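Local coordinates for protein serine protease pet (Escherichia coli, PDB 4OM9) that probably cleaves host proteins such as alpha-fodrin as the secreted serine protease passenger of an enterotoxic autotransporter, at residues 593-601 / 644-652. Residues are numbered along the deposited sequence; the frame is centred on the assembly and turned at random.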
loop_
_atom_site.group_PDB
_atom_site.type_symbol
_atom_site.label_atom_id
_atom_site.label_comp_id
_atom_site.label_asym_id
_atom_site.label_seq_id
_atom_site.Cartn_x
_atom_site.Cartn_y
_atom_site.Cartn_z
ATOM N N LEU A 593 10.290 5.570 -14.317
ATOM C CA LEU A 593 9.404 5.489 -13.185
ATOM C C LEU A 593 8.234 4.589 -13.563
ATOM O O LEU A 593 7.571 4.825 -14.566
ATOM C CB LEU A 593 8.928 6.878 -12.786
ATOM C CG LEU A 593 7.867 6.949 -11.701
ATOM C CD1 LEU A 593 8.372 6.333 -10.416
ATOM C CD2 LEU A 593 7.473 8.382 -11.487
ATOM N N SER A 594 8.011 3.550 -12.765
ATOM C CA SER A 594 6.899 2.634 -12.959
ATOM C C SER A 594 5.985 2.654 -11.739
ATOM O O SER A 594 6.437 2.514 -10.591
ATOM C CB SER A 594 7.385 1.196 -13.194
ATOM O OG SER A 594 8.322 1.133 -14.246
ATOM N N ILE A 595 4.702 2.846 -11.995
ATOM C CA ILE A 595 3.700 2.668 -10.979
ATOM C C ILE A 595 2.959 1.405 -11.368
ATOM O O ILE A 595 2.373 1.323 -12.463
ATOM C CB ILE A 595 2.746 3.861 -10.878
ATOM C CG1 ILE A 595 3.527 5.114 -10.481
ATOM C CG2 ILE A 595 1.648 3.571 -9.860
ATOM C CD1 ILE A 595 2.736 6.391 -10.633
ATOM N N ALA A 596 3.022 0.415 -10.481
ATOM C CA ALA A 596 2.489 -0.906 -10.744
ATOM C C ALA A 596 1.328 -1.172 -9.804
ATOM O O ALA A 596 0.845 -0.257 -9.146
ATOM C CB ALA A 596 3.570 -1.970 -10.593
ATOM N N ARG A 597 0.873 -2.417 -9.773
ATOM C CA ARG A 597 -0.429 -2.745 -9.190
ATOM C C ARG A 597 -0.531 -2.322 -7.723
ATOM O O ARG A 597 0.413 -2.463 -6.960
ATOM C CB ARG A 597 -0.718 -4.244 -9.337
ATOM C CG ARG A 597 0.306 -5.158 -8.670
ATOM C CD ARG A 597 -0.261 -6.568 -8.510
ATOM N NE ARG A 597 -1.640 -6.533 -8.013
ATOM C CZ ARG A 597 -2.524 -7.516 -8.184
ATOM N NH1 ARG A 597 -2.167 -8.614 -8.832
ATOM N NH2 ARG A 597 -3.759 -7.401 -7.707
ATOM N N ASN A 598 -1.671 -1.753 -7.359
ATOM C CA ASN A 598 -1.942 -1.378 -5.974
ATOM C C ASN A 598 -0.998 -0.319 -5.388
ATOM O O ASN A 598 -0.805 -0.265 -4.181
ATOM C CB ASN A 598 -1.919 -2.626 -5.093
ATOM C CG ASN A 598 -3.021 -3.587 -5.437
ATOM O OD1 ASN A 598 -2.884 -4.418 -6.342
ATOM N ND2 ASN A 598 -4.136 -3.473 -4.727
ATOM N N ALA A 599 -0.415 0.512 -6.243
ATOM C CA ALA A 599 0.168 1.762 -5.785
ATOM C C ALA A 599 -0.848 2.894 -5.952
ATOM O O ALA A 599 -1.526 3.000 -6.973
ATOM C CB ALA A 599 1.455 2.085 -6.542
ATOM N N ASP A 600 -0.957 3.712 -4.917
ATOM C CA ASP A 600 -1.798 4.890 -4.898
ATOM C C ASP A 600 -0.840 6.073 -4.799
ATOM O O ASP A 600 -0.341 6.379 -3.710
ATOM C CB ASP A 600 -2.767 4.822 -3.714
ATOM C CG ASP A 600 -3.769 5.964 -3.680
ATOM O OD1 ASP A 600 -3.416 7.131 -3.960
ATOM O OD2 ASP A 600 -4.937 5.683 -3.337
ATOM N N VAL A 601 -0.572 6.707 -5.946
ATOM C CA VAL A 601 0.472 7.721 -6.058
ATOM C C VAL A 601 -0.086 9.113 -6.264
ATOM O O VAL A 601 -0.900 9.327 -7.153
ATOM C CB VAL A 601 1.444 7.433 -7.227
ATOM C CG1 VAL A 601 2.602 8.425 -7.175
ATOM C CG2 VAL A 601 1.963 6.026 -7.172
ATOM N N ASP A 644 4.078 -10.547 -14.932
ATOM C CA ASP A 644 2.817 -9.866 -15.099
ATOM C C ASP A 644 1.924 -10.064 -13.883
ATOM O O ASP A 644 1.749 -11.188 -13.388
ATOM C CB ASP A 644 2.112 -10.371 -16.357
ATOM C CG ASP A 644 2.879 -10.045 -17.627
ATOM O OD1 ASP A 644 3.577 -9.012 -17.658
ATOM O OD2 ASP A 644 2.787 -10.823 -18.599
ATOM N N SER A 645 1.366 -8.970 -13.388
ATOM C CA SER A 645 0.347 -9.055 -12.354
ATOM C C SER A 645 -0.435 -7.774 -12.391
ATOM O O SER A 645 0.007 -6.750 -11.871
ATOM C CB SER A 645 0.947 -9.278 -10.960
ATOM O OG SER A 645 -0.082 -9.505 -10.009
ATOM N N ILE A 646 -1.607 -7.846 -13.001
ATOM C CA ILE A 646 -2.373 -6.660 -13.326
ATOM C C ILE A 646 -3.359 -6.374 -12.207
ATOM O O ILE A 646 -4.026 -7.277 -11.718
ATOM C CB ILE A 646 -3.096 -6.838 -14.689
ATOM C CG1 ILE A 646 -2.060 -7.102 -15.785
ATOM C CG2 ILE A 646 -3.962 -5.625 -15.027
ATOM C CD1 ILE A 646 -2.427 -8.227 -16.736
ATOM N N GLY A 647 -3.407 -5.115 -11.784
ATOM C CA GLY A 647 -4.313 -4.669 -10.746
ATOM C C GLY A 647 -4.457 -3.163 -10.827
ATOM O O GLY A 647 -3.705 -2.498 -11.535
ATOM N N GLU A 648 -5.424 -2.625 -10.101
ATOM C CA GLU A 648 -5.689 -1.196 -10.106
ATOM C C GLU A 648 -4.492 -0.376 -9.629
ATOM O O GLU A 648 -3.806 -0.765 -8.685
ATOM C CB GLU A 648 -6.900 -0.912 -9.233
ATOM C CG GLU A 648 -7.091 0.517 -8.839
ATOM C CD GLU A 648 -8.405 0.726 -8.120
ATOM O OE1 GLU A 648 -9.469 0.410 -8.706
ATOM O OE2 GLU A 648 -8.376 1.194 -6.967
ATOM N N SER A 649 -4.236 0.749 -10.299
ATOM C CA SER A 649 -3.204 1.690 -9.869
ATOM C C SER A 649 -3.678 3.134 -10.005
ATOM O O SER A 649 -4.501 3.451 -10.872
ATOM C CB SER A 649 -1.932 1.489 -10.680
ATOM O OG SER A 649 -2.155 1.837 -12.035
ATOM N N LYS A 650 -3.154 4.018 -9.167
ATOM C CA LYS A 650 -3.627 5.400 -9.181
ATOM C C LYS A 650 -2.516 6.443 -9.243
ATOM O O LYS A 650 -1.602 6.446 -8.406
ATOM C CB LYS A 650 -4.478 5.696 -7.948
ATOM C CG LYS A 650 -5.797 4.988 -7.875
ATOM C CD LYS A 650 -6.657 5.696 -6.847
ATOM C CE LYS A 650 -8.056 5.090 -6.748
ATOM N NZ LYS A 650 -8.029 3.738 -6.137
ATOM N N PHE A 651 -2.615 7.347 -10.210
ATOM C CA PHE A 651 -1.791 8.544 -10.158
ATOM C C PHE A 651 -2.662 9.787 -10.176
ATOM O O PHE A 651 -3.612 9.903 -10.960
ATOM C CB PHE A 651 -0.771 8.616 -11.295
ATOM C CG PHE A 651 0.027 9.885 -11.275
ATOM C CD1 PHE A 651 1.006 10.084 -10.304
ATOM C CD2 PHE A 651 -0.235 10.906 -12.173
ATOM C CE1 PHE A 651 1.717 11.259 -10.261
ATOM C CE2 PHE A 651 0.474 12.086 -12.136
ATOM C CZ PHE A 651 1.449 12.270 -11.187
ATOM N N THR A 652 -2.323 10.703 -9.287
ATOM C CA THR A 652 -3.020 11.957 -9.136
ATOM C C THR A 652 -1.988 13.072 -8.991
ATOM O O THR A 652 -1.131 13.031 -8.079
ATOM C CB THR A 652 -3.943 11.931 -7.919
ATOM O OG1 THR A 652 -4.963 10.952 -8.131
ATOM C CG2 THR A 652 -4.587 13.290 -7.687
HETATM O O HOH W 1 1.657 -4.413 -11.708
#
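Arg597 lies along the 645-647 backbone, its CB and CG against the carbonyl of Ser645, with Ile646 O and Gly647 CA over one face of its guanidinium, both offset toward the rim. Bent at chi3 (-44°), the chain brings NH1 to Ser645 OG at 2.6 Å, almost exactly in the guanidinium plane. NE, at another edge, donates to Asn598 OD1 over 3.0 Å, in the amide carbonyl plane, and Trp576 adds a cation-pi contact. Two in-plane bonds thus fix the rotation of the group, while Leu571 O and Thr578 OG1 hold Ser645 OG and Asn598 ND2 in turn. One water bridges Arg597 N and Ser645 O.

Within the type II turn of 596-599, Asn598 N reaches Glu648 O (2.7 Å); beyond it strands 599-601 and 649-652 run parallel, their directions 6° apart. Lys650 N donates to Ala599 O, Lys650 O accepts from Val601 N, and Thr652 N closes on Val601 O. On the outer face Lys650 folds at chi4, and NZ forms a salt bridge within its own segment, meeting Glu648 OE2 at 2.7 Å from above the carboxylate plane; Asp600 OD2 stays 4.6 Å from Lys650 NZ, while Asp600 OD1 forms a salt bridge with Arg582. Inward, Val601 CG1 sits at the edge of the Phe651 ring, 3.9 Å from CD1, and Ile595 CD1 approaches the same carbon, its side chain roughly perpendicular to that of Phe651.

This is the stacking of successive coils in a right-handed parallel beta-helix, the stalk of autotransporter passengers; the arginine's in-plane bonds probably keep the loops before the paired strands from shifting against each other.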